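Local atomic coordinates of transcriptional regulator, IclR family (Ruegeria sp. TM1040, PDB entry 3R4K), a protein that probably regulates transcription as an IclR-family dimer, binding DNA through its helix-turn-helix domain. Residues T97-S101 with L111-Y115; S138-V142 with V210-A215; R182-A186 with A234-A238; I203-R208 with I246-P252. All coordinates share one frame; numbering follows the deposited sequence.

Contact 1: residues T97-S101 with L111-Y115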
loop_
_atom_site.group_PDB
_atom_site.type_symbol
_atom_site.label_atom_id
_atom_site.label_comp_id
_atom_site.label_asym_id
_atom_site.label_seq_id
_atom_site.Cartn_x
_atom_site.Cartn_y
_atom_site.Cartn_z
ATOM N N THR A 97 -0.647 -27.004 -13.947
ATOM C CA THR A 97 -0.059 -26.352 -12.780
ATOM C C THR A 97 0.032 -24.862 -13.030
ATOM O O THR A 97 0.504 -24.445 -14.086
ATOM C CB THR A 97 1.329 -26.959 -12.494
ATOM O OG1 THR A 97 1.154 -28.361 -12.260
ATOM C CG2 THR A 97 2.055 -26.281 -11.299
ATOM N N THR A 98 -0.407 -24.066 -12.056
ATOM C CA THR A 98 -0.341 -22.610 -12.139
ATOM C C THR A 98 0.568 -22.092 -11.026
ATOM O O THR A 98 0.656 -22.721 -9.976
ATOM C CB THR A 98 -1.744 -22.001 -12.089
ATOM O OG1 THR A 98 -2.375 -22.417 -10.881
ATOM C CG2 THR A 98 -2.605 -22.411 -13.279
ATOM N N HIS A 99 1.263 -20.978 -11.257
ATOM C CA HIS A 99 2.120 -20.414 -10.223
ATOM C C HIS A 99 2.287 -18.907 -10.352
ATOM O O HIS A 99 2.260 -18.350 -11.452
ATOM C CB HIS A 99 3.497 -21.106 -10.138
ATOM C CG HIS A 99 4.338 -21.037 -11.367
ATOM N ND1 HIS A 99 5.454 -20.211 -11.432
ATOM C CD2 HIS A 99 4.254 -21.758 -12.511
ATOM C CE1 HIS A 99 5.981 -20.419 -12.628
ATOM N NE2 HIS A 99 5.294 -21.350 -13.313
ATOM N N LEU A 100 2.427 -18.253 -9.196
ATOM C CA LEU A 100 2.666 -16.828 -9.079
ATOM C C LEU A 100 4.099 -16.623 -8.624
ATOM O O LEU A 100 4.537 -17.200 -7.626
ATOM C CB LEU A 100 1.665 -16.150 -8.110
ATOM C CG LEU A 100 1.873 -14.644 -7.822
ATOM C CD1 LEU A 100 1.653 -13.771 -9.078
ATOM C CD2 LEU A 100 1.021 -14.190 -6.622
ATOM N N SER A 101 4.843 -15.834 -9.386
ATOM C CA SER A 101 6.221 -15.502 -9.042
ATOM C C SER A 101 6.299 -14.001 -8.805
ATOM O O SER A 101 5.585 -13.220 -9.463
ATOM C CB SER A 101 7.198 -15.975 -10.113
ATOM O OG SER A 101 6.888 -15.414 -11.375
ATOM N N LEU A 111 6.403 -18.076 -5.548
ATOM C CA LEU A 111 6.043 -18.071 -4.137
ATOM C C LEU A 111 4.696 -18.733 -3.783
ATOM O O LEU A 111 4.467 -19.028 -2.609
ATOM C CB LEU A 111 6.105 -16.630 -3.630
ATOM C CG LEU A 111 7.564 -16.076 -3.589
ATOM C CD1 LEU A 111 7.588 -14.567 -3.422
ATOM C CD2 LEU A 111 8.453 -16.826 -2.545
ATOM N N SER A 112 3.853 -19.023 -4.774
ATOM C CA SER A 112 2.581 -19.721 -4.564
ATOM C C SER A 112 2.245 -20.468 -5.833
ATOM O O SER A 112 2.571 -19.994 -6.927
ATOM C CB SER A 112 1.447 -18.785 -4.127
ATOM O OG SER A 112 1.047 -17.867 -5.121
ATOM N N HIS A 113 1.681 -21.677 -5.687
ATOM C CA HIS A 113 1.295 -22.505 -6.822
ATOM C C HIS A 113 0.059 -23.316 -6.492
ATOM O O HIS A 113 -0.304 -23.462 -5.325
ATOM C CB HIS A 113 2.450 -23.437 -7.261
ATOM C CG HIS A 113 2.806 -24.485 -6.252
ATOM N ND1 HIS A 113 3.797 -24.266 -5.303
ATOM C CD2 HIS A 113 2.278 -25.724 -6.058
ATOM C CE1 HIS A 113 3.850 -25.376 -4.573
ATOM N NE2 HIS A 113 2.941 -26.279 -4.977
ATOM N N ALA A 114 -0.560 -23.877 -7.520
ATOM C CA ALA A 114 -1.697 -24.781 -7.401
ATOM C C ALA A 114 -1.575 -25.900 -8.428
ATOM O O ALA A 114 -1.031 -25.687 -9.520
ATOM C CB ALA A 114 -3.004 -24.032 -7.585
ATOM N N TYR A 115 -2.034 -27.101 -8.047
ATOM C CA TYR A 115 -2.082 -28.278 -8.911
ATOM C C TYR A 115 -3.526 -28.532 -9.320
ATOM O O TYR A 115 -4.447 -28.276 -8.541
ATOM C CB TYR A 115 -1.484 -29.519 -8.217
ATOM C CG TYR A 115 -0.007 -29.390 -7.896
ATOM C CD1 TYR A 115 0.930 -29.147 -8.901
ATOM C CD2 TYR A 115 0.459 -29.533 -6.598
ATOM C CE1 TYR A 115 2.287 -29.022 -8.609
ATOM C CE2 TYR A 115 1.818 -29.420 -6.299
ATOM C CZ TYR A 115 2.727 -29.170 -7.308
ATOM O OH TYR A 115 4.062 -29.066 -7.015
#
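L100 and S112 form an antiparallel hydrogen-bonded pair and, with T97, have the most surface buried between these two strands. L100 N donates to S112 O at 2.9 Å, and beside that bond S112 OG packs 3.5 Å from L100 CB. The serine hydroxyl turns elsewhere for its polar partner, S83 of helix 79-94, the helix that covers the face carrying T98, L100, S112 and A114. L100 O serves two neighbours: L111 N binds it at 2.9 Å, while the S112 N bond to it is weak.

At the other end the side chains of T97 and Y115 lie alongside each other, pointing the same way. With T97 OG1 anti to the carbonyl carbon (chi1 -59°), the hydroxyl comes in at the edge of the tyrosine ring, 3.5 Å from Y115 CD1, while T97 CG2 stands out of the ring plane, 3.8 Å from Y115 CE1. On that side H113 CD2 sits 3.6 Å above the ring, near its rim. Both hydroxyls are tied to the following loop, T97 OG1 to V123 O and Y115 OH to M125 N. Replacing T97 by alanine would probably leave V123 O without this partner and open a gap beside the edge of the tyrosine ring.

L111 and S112 opposite the single L100 make a classic beta bulge, in the hairpin 97-104/107-114 of the antiparallel sheet in the IclR C-terminal, GAF-like domain.

Contact 2: residues S138-V142 with V210-A215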
loop_
_atom_site.group_PDB
_atom_site.type_symbol
_atom_site.label_atom_id
_atom_site.label_comp_id
_atom_site.label_asym_id
_atom_site.label_seq_id
_atom_site.Cartn_x
_atom_site.Cartn_y
_atom_site.Cartn_z
ATOM N N SER A 138 7.577 -16.613 -17.235
ATOM C CA SER A 138 7.395 -15.684 -16.112
ATOM C C SER A 138 8.472 -14.598 -16.139
ATOM O O SER A 138 8.137 -13.415 -16.045
ATOM C CB SER A 138 7.408 -16.423 -14.775
ATOM O OG SER A 138 6.422 -17.438 -14.756
ATOM N N GLY A 139 9.725 -15.009 -16.326
ATOM C CA GLY A 139 10.868 -14.107 -16.422
ATOM C C GLY A 139 10.776 -13.153 -17.596
ATOM O O GLY A 139 11.059 -11.958 -17.446
ATOM N N LEU A 140 10.350 -13.665 -18.775
ATOM C CA LEU A 140 10.190 -12.858 -19.994
ATOM C C LEU A 140 9.043 -11.860 -19.829
ATOM O O LEU A 140 9.180 -10.716 -20.265
ATOM C CB LEU A 140 9.985 -13.738 -21.244
ATOM C CG LEU A 140 11.190 -14.587 -21.666
ATOM C CD1 LEU A 140 10.761 -15.749 -22.542
ATOM C CD2 LEU A 140 12.266 -13.750 -22.354
ATOM N N ALA A 141 7.933 -12.282 -19.186
ATOM C CA ALA A 141 6.768 -11.430 -18.906
ATOM C C ALA A 141 7.173 -10.232 -18.016
ATOM O O ALA A 141 6.746 -9.117 -18.283
ATOM C CB ALA A 141 5.659 -12.241 -18.232
ATOM N N VAL A 142 8.028 -10.473 -16.990
ATOM C CA VAL A 142 8.522 -9.469 -16.033
ATOM C C VAL A 142 9.543 -8.555 -16.720
ATOM O O VAL A 142 9.477 -7.352 -16.537
ATOM C CB VAL A 142 9.097 -10.125 -14.738
ATOM C CG1 VAL A 142 9.765 -9.096 -13.827
ATOM C CG2 VAL A 142 8.013 -10.872 -13.968
ATOM N N VAL A 210 5.565 -3.434 -12.766
ATOM C CA VAL A 210 5.478 -4.890 -12.824
ATOM C C VAL A 210 5.948 -5.459 -11.448
ATOM O O VAL A 210 7.005 -5.046 -10.958
ATOM C CB VAL A 210 6.248 -5.459 -14.068
ATOM C CG1 VAL A 210 7.755 -5.248 -13.979
ATOM C CG2 VAL A 210 5.909 -6.925 -14.332
ATOM N N LEU A 211 5.104 -6.315 -10.803
ATOM C CA LEU A 211 5.354 -6.975 -9.499
ATOM C C LEU A 211 5.935 -8.373 -9.637
ATOM O O LEU A 211 6.657 -8.862 -8.756
ATOM C CB LEU A 211 4.035 -7.168 -8.707
ATOM C CG LEU A 211 3.363 -6.024 -8.043
ATOM C CD1 LEU A 211 2.319 -6.549 -7.133
ATOM C CD2 LEU A 211 4.338 -5.191 -7.233
ATOM N N GLY A 212 5.457 -9.049 -10.663
ATOM C CA GLY A 212 5.769 -10.432 -10.936
ATOM C C GLY A 212 4.959 -10.946 -12.100
ATOM O O GLY A 212 4.599 -10.178 -13.007
ATOM N N ALA A 213 4.684 -12.253 -12.088
ATOM C CA ALA A 213 3.973 -12.904 -13.181
ATOM C C ALA A 213 3.164 -14.086 -12.711
ATOM O O ALA A 213 3.568 -14.800 -11.784
ATOM C CB ALA A 213 4.959 -13.366 -14.254
ATOM N N LEU A 214 2.026 -14.300 -13.399
ATOM C CA LEU A 214 1.112 -15.411 -13.209
ATOM C C LEU A 214 1.319 -16.371 -14.383
ATOM O O LEU A 214 1.289 -15.933 -15.540
ATOM C CB LEU A 214 -0.338 -14.907 -13.112
ATOM C CG LEU A 214 -1.398 -15.977 -12.905
ATOM C CD1 LEU A 214 -1.192 -16.699 -11.601
ATOM C CD2 LEU A 214 -2.778 -15.389 -12.984
ATOM N N ALA A 215 1.591 -17.655 -14.101
ATOM C CA ALA A 215 1.910 -18.601 -15.165
ATOM C C ALA A 215 1.159 -19.905 -15.094
ATOM O O ALA A 215 0.667 -20.294 -14.033
ATOM C CB ALA A 215 3.401 -18.892 -15.159
#
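S138 begins the contact by straddling two alanines of the strand. Its CB rests 4.0 Å from A213 CB, and OG, anti to the carbonyl carbon (chi1 -56°), extends to within 3.4 Å of A215 CB. S138 O itself lies 3.6 Å from A213 CB while accepting the intrahelical bond from V142 N. One turn on, A141 points its methyl at the strand, 4.2 Å from A213 CB, so that S138 and A141 both press on the A213 methyl. V142 then spreads its two branches. CG2 comes down on the backbone at the bulge, 3.6 Å from G212 C, and is the third to meet A213 CB, whereas CG1 packs against V210 CG1 at 4.3 Å. V142 O, close to the same V210 methyl, is hydrogen-bonded to S146 OG.

The axes of 138-142 and 210-215 approach to 7.3 Å, with 144° between their directions. Helix 137-143 thus covers the sheet face bearing V210, A213 and A215, while L211 and L214 point to the other side, against helix 79-94. No hydrogen bond links the segments: adhesion rests on van der Waals packing, mostly of methyls, some against serine oxygens, and the strand's alanines and glycine permit the close approach.

Contact 3: residues R182-A186 with A234-A238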
loop_
_atom_site.group_PDB
_atom_site.type_symbol
_atom_site.label_atom_id
_atom_site.label_comp_id
_atom_site.label_asym_id
_atom_site.label_seq_id
_atom_site.Cartn_x
_atom_site.Cartn_y
_atom_site.Cartn_z
ATOM N N ARG A 182 4.143 -6.318 -26.806
ATOM C CA ARG A 182 3.135 -6.115 -27.834
ATOM C C ARG A 182 1.836 -6.914 -27.597
ATOM O O ARG A 182 0.749 -6.386 -27.855
ATOM C CB ARG A 182 3.748 -6.515 -29.187
ATOM C CG ARG A 182 3.099 -5.855 -30.397
ATOM C CD ARG A 182 3.585 -6.460 -31.705
ATOM N NE ARG A 182 3.285 -7.892 -31.835
ATOM C CZ ARG A 182 2.142 -8.388 -32.302
ATOM N NH1 ARG A 182 1.159 -7.576 -32.674
ATOM N NH2 ARG A 182 1.970 -9.701 -32.392
ATOM N N THR A 183 1.948 -8.183 -27.157
ATOM C CA THR A 183 0.803 -9.087 -26.989
ATOM C C THR A 183 0.316 -9.232 -25.540
ATOM O O THR A 183 -0.806 -9.690 -25.334
ATOM C CB THR A 183 1.144 -10.471 -27.556
ATOM O OG1 THR A 183 2.201 -11.054 -26.790
ATOM C CG2 THR A 183 1.520 -10.426 -29.038
ATOM N N GLY A 184 1.140 -8.851 -24.566
ATOM C CA GLY A 184 0.798 -8.934 -23.145
ATOM C C GLY A 184 0.861 -10.334 -22.550
ATOM O O GLY A 184 0.362 -10.558 -21.439
ATOM N N LEU A 185 1.478 -11.287 -23.285
ATOM C CA LEU A 185 1.622 -12.696 -22.901
ATOM C C LEU A 185 2.955 -13.269 -23.405
ATOM O O LEU A 185 3.354 -13.020 -24.551
ATOM C CB LEU A 185 0.445 -13.523 -23.463
ATOM C CG LEU A 185 0.278 -14.940 -22.915
ATOM C CD1 LEU A 185 -1.160 -15.228 -22.625
ATOM C CD2 LEU A 185 0.799 -15.962 -23.889
ATOM N N ALA A 186 3.626 -14.048 -22.539
ATOM C CA ALA A 186 4.902 -14.699 -22.830
ATOM C C ALA A 186 4.742 -16.213 -22.865
ATOM O O ALA A 186 3.964 -16.784 -22.099
ATOM C CB ALA A 186 5.948 -14.310 -21.788
ATOM N N ALA A 234 -7.836 -17.855 -20.705
ATOM C CA ALA A 234 -8.027 -18.200 -19.302
ATOM C C ALA A 234 -6.969 -17.534 -18.426
ATOM O O ALA A 234 -7.322 -16.968 -17.381
ATOM C CB ALA A 234 -7.997 -19.704 -19.123
ATOM N N LEU A 235 -5.686 -17.558 -18.872
ATOM C CA LEU A 235 -4.571 -16.950 -18.136
ATOM C C LEU A 235 -4.690 -15.418 -18.119
ATOM O O LEU A 235 -4.519 -14.825 -17.056
ATOM C CB LEU A 235 -3.216 -17.402 -18.713
ATOM C CG LEU A 235 -1.943 -16.724 -18.181
ATOM C CD1 LEU A 235 -1.706 -16.994 -16.703
ATOM C CD2 LEU A 235 -0.766 -17.137 -18.969
ATOM N N ARG A 236 -5.018 -14.789 -19.268
ATOM C CA ARG A 236 -5.196 -13.327 -19.386
ATOM C C ARG A 236 -6.249 -12.826 -18.405
ATOM O O ARG A 236 -6.000 -11.859 -17.686
ATOM C CB ARG A 236 -5.576 -12.919 -20.814
ATOM C CG ARG A 236 -4.415 -12.980 -21.792
ATOM C CD ARG A 236 -4.852 -12.461 -23.153
ATOM N NE ARG A 236 -3.990 -12.905 -24.256
ATOM C CZ ARG A 236 -2.895 -12.267 -24.653
ATOM N NH1 ARG A 236 -2.491 -11.168 -24.024
ATOM N NH2 ARG A 236 -2.189 -12.725 -25.676
ATOM N N ALA A 237 -7.395 -13.534 -18.333
ATOM C CA ALA A 237 -8.511 -13.234 -17.438
ATOM C C ALA A 237 -8.088 -13.363 -15.968
ATOM O O ALA A 237 -8.353 -12.451 -15.182
ATOM C CB ALA A 237 -9.685 -14.158 -17.741
ATOM N N ALA A 238 -7.393 -14.465 -15.612
ATOM C CA ALA A 238 -6.916 -14.716 -14.247
ATOM C C ALA A 238 -5.901 -13.658 -13.805
ATOM O O ALA A 238 -5.951 -13.211 -12.661
ATOM C CB ALA A 238 -6.317 -16.099 -14.144
#
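R236 reaches from its helix to the carbonyl of T183, with NH1 only 2.6 Å from T183 O and an N-H...O angle of 154°. NH2 adds a weak, bent bond to the same oxygen, which lies near the edge of the guanidinium group, well to the NH1 side and slightly out of its plane. L185 crosses the arginine at about a right angle and covers one face of the flat group: L185 CB is 3.5 Å from R236 NH2, and L185 CD1 stands 3.9 Å above the plane, toward its rim. The same methyl meets L235 CD2 at 4.1 Å, so the polar grip merges with apolar packing.

Further out, backbone geometry sets these partners in place. Helix 170-183 ends at T183, and G184 turns the chain aside with phi 76°; a beta carbon at this position would lie against R236 NH1. T183 OG1 is held by E179 O one turn back. The arginine chain, extended from CG to NE, spans the distance between the two elements. Shortened to an alanine, R236 would probably leave T183 O without its cationic partner and one flank of L185 uncovered.

Both leucines also pack on H199 and V201 of strand 196-204. A cation set against the carbonyl end of a helix, where the helix dipole would probably favour it, here joins two helices beside the sheet of an alpha+beta, GAF-like domain.

Contact 4: residues I203-R208 with I246-P252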
loop_
_atom_site.group_PDB
_atom_site.type_symbol
_atom_site.label_atom_id
_atom_site.label_comp_id
_atom_site.label_asym_id
_atom_site.label_seq_id
_atom_site.Cartn_x
_atom_site.Cartn_y
_atom_site.Cartn_z
ATOM N N ILE A 203 1.956 -9.238 -13.744
ATOM C CA ILE A 203 1.072 -8.756 -12.688
ATOM C C ILE A 203 1.601 -7.388 -12.330
ATOM O O ILE A 203 2.815 -7.216 -12.131
ATOM C CB ILE A 203 0.979 -9.734 -11.476
ATOM C CG1 ILE A 203 0.475 -11.134 -11.905
ATOM C CG2 ILE A 203 0.113 -9.162 -10.331
ATOM C CD1 ILE A 203 -0.980 -11.211 -12.579
ATOM N N PHE A 204 0.709 -6.400 -12.345
ATOM C CA PHE A 204 1.077 -5.025 -12.075
ATOM C C PHE A 204 0.503 -4.589 -10.756
ATOM O O PHE A 204 -0.647 -4.918 -10.449
ATOM C CB PHE A 204 0.593 -4.109 -13.222
ATOM C CG PHE A 204 1.209 -4.398 -14.573
ATOM C CD1 PHE A 204 2.523 -4.024 -14.856
ATOM C CD2 PHE A 204 0.467 -5.001 -15.578
ATOM C CE1 PHE A 204 3.093 -4.292 -16.109
ATOM C CE2 PHE A 204 1.036 -5.258 -16.835
ATOM C CZ PHE A 204 2.341 -4.896 -17.094
ATOM N N GLY A 205 1.290 -3.816 -10.003
ATOM C CA GLY A 205 0.867 -3.268 -8.715
ATOM C C GLY A 205 0.097 -1.963 -8.817
ATOM O O GLY A 205 -0.091 -1.431 -9.921
ATOM N N PRO A 206 -0.344 -1.407 -7.665
ATOM C CA PRO A 206 -1.100 -0.134 -7.683
ATOM C C PRO A 206 -0.366 1.051 -8.338
ATOM O O PRO A 206 -1.026 1.921 -8.914
ATOM C CB PRO A 206 -1.369 0.140 -6.202
ATOM C CG PRO A 206 -1.304 -1.202 -5.539
ATOM C CD PRO A 206 -0.209 -1.917 -6.288
ATOM N N ASP A 207 0.979 1.057 -8.305
ATOM C CA ASP A 207 1.824 2.098 -8.891
ATOM C C ASP A 207 2.088 1.894 -10.414
ATOM O O ASP A 207 2.856 2.668 -11.006
ATOM C CB ASP A 207 3.168 2.161 -8.134
ATOM C CG ASP A 207 4.009 0.896 -8.146
ATOM O OD1 ASP A 207 3.480 -0.170 -8.520
ATOM O OD2 ASP A 207 5.176 0.960 -7.726
ATOM N N ARG A 208 1.455 0.861 -11.033
ATOM C CA ARG A 208 1.578 0.488 -12.459
ATOM C C ARG A 208 2.915 -0.209 -12.790
ATOM O O ARG A 208 3.165 -0.501 -13.963
ATOM C CB ARG A 208 1.384 1.679 -13.409
ATOM C CG ARG A 208 0.001 2.264 -13.381
ATOM C CD ARG A 208 -0.373 2.881 -14.706
ATOM N NE ARG A 208 0.382 4.100 -14.993
ATOM C CZ ARG A 208 0.108 4.914 -16.005
ATOM N NH1 ARG A 208 -0.912 4.653 -16.818
ATOM N NH2 ARG A 208 0.833 6.013 -16.197
ATOM N N ILE A 246 -5.493 -6.832 -5.864
ATOM C CA ILE A 246 -4.401 -6.115 -5.215
ATOM C C ILE A 246 -4.426 -4.621 -5.580
ATOM O O ILE A 246 -3.488 -3.915 -5.247
ATOM C CB ILE A 246 -3.005 -6.761 -5.494
ATOM C CG1 ILE A 246 -2.636 -6.718 -7.000
ATOM C CG2 ILE A 246 -2.908 -8.186 -4.910
ATOM C CD1 ILE A 246 -1.144 -6.744 -7.312
ATOM N N GLY A 247 -5.493 -4.149 -6.219
ATOM C CA GLY A 247 -5.665 -2.749 -6.597
ATOM C C GLY A 247 -4.658 -2.234 -7.607
ATOM O O GLY A 247 -4.328 -1.039 -7.614
ATOM N N GLY A 248 -4.180 -3.142 -8.453
ATOM C CA GLY A 248 -3.195 -2.830 -9.480
ATOM C C GLY A 248 -3.747 -2.063 -10.663
ATOM O O GLY A 248 -4.957 -1.990 -10.874
ATOM N N ALA A 249 -2.843 -1.456 -11.424
ATOM C CA ALA A 249 -3.165 -0.704 -12.637
ATOM C C ALA A 249 -2.153 -1.052 -13.710
ATOM O O ALA A 249 -0.960 -1.166 -13.421
ATOM C CB ALA A 249 -3.173 0.792 -12.365
ATOM N N CYS A 250 -2.647 -1.283 -14.933
ATOM C CA CYS A 250 -1.825 -1.662 -16.073
ATOM C C CYS A 250 -1.202 -0.432 -16.701
ATOM O O CYS A 250 -1.873 0.594 -16.801
ATOM C CB CYS A 250 -2.653 -2.450 -17.084
ATOM S SG CYS A 250 -3.410 -3.960 -16.404
ATOM N N PRO A 251 0.061 -0.490 -17.160
ATOM C CA PRO A 251 0.635 0.674 -17.850
ATOM C C PRO A 251 0.054 0.815 -19.276
ATOM O O PRO A 251 -0.507 -0.161 -19.774
ATOM C CB PRO A 251 2.134 0.364 -17.853
ATOM C CG PRO A 251 2.218 -1.098 -17.872
ATOM C CD PRO A 251 1.004 -1.624 -17.156
ATOM N N PRO A 252 0.128 1.996 -19.950
ATOM C CA PRO A 252 -0.463 2.105 -21.307
ATOM C C PRO A 252 0.126 1.119 -22.328
ATOM O O PRO A 252 -0.604 0.642 -23.209
ATOM C CB PRO A 252 -0.174 3.562 -21.715
ATOM C CG PRO A 252 0.870 4.059 -20.772
ATOM C CD PRO A 252 0.704 3.286 -19.504
#
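A type I beta turn, G205 to R208, meets the coil that leaves helix 225-245 through a Schellman motif, and A249 N binds G205 O across the junction. That bond is 3.1 Å long and nearly straight at nitrogen, yet its donor stands 53° out of the carbonyl plane; R208 N, closing the turn, approaches the same oxygen from the opposite face. G248 fits close beneath the turn, its CA 3.4 Å from F204 O, where a beta carbon would clash.

F204 supplies the aromatic part of the contact. P251 CD stands over the centre of its ring, 3.4 Å from the centroid and 6° off the normal, a CH-pi contact with the two side chains at about a right angle. C250 SG approaches obliquely, 4.1 Å from F204 CD2, in a sulfur-aromatic contact. Y145 and F254 meet the same phenylalanine edge-to-face. In the fold, this turn joins strands 196-204 and 210-219 into a hairpin, and the coil after the last helix folds back over it. G247, with positive phi, is the C-prime residue of the Schellman motif.

R208 runs along the coil: its CG packs 3.6 Å from A249 CB, and after a bend at chi3 (-70°) the guanidinium presents one face to P252, with NH1 3.4 Å from P252 CD. At the other end I246 CD1 lies 4.1 Å from I203 CG2, the two isoleucines crossing at about a right angle. P206 O accepts a hydrogen bond from H17 NE2, and P206 packs on A71 of the second subunit.

In the fold
Three contacts are built into the buried body of the C-terminal domain, whereas contact 4 is only partly buried and alone touches the second subunit. Contacts 1, 2 and 4 all draw on one antiparallel sheet. Strand 210-219 connects them: H99 pairs with A215, S101 with A213, and I203 with L211 and G212. Contacts 2 and 3 meet through L214, which packs on L235 and A238, and through A186, which packs on A141. Place goes with chemistry: strand pairing by backbone bonds in contact 1, close, largely apolar packing of helix on sheet in contact 2, a charged side chain reaching a helix end in contact 3, and prolines and glycines around a turn in contact 4.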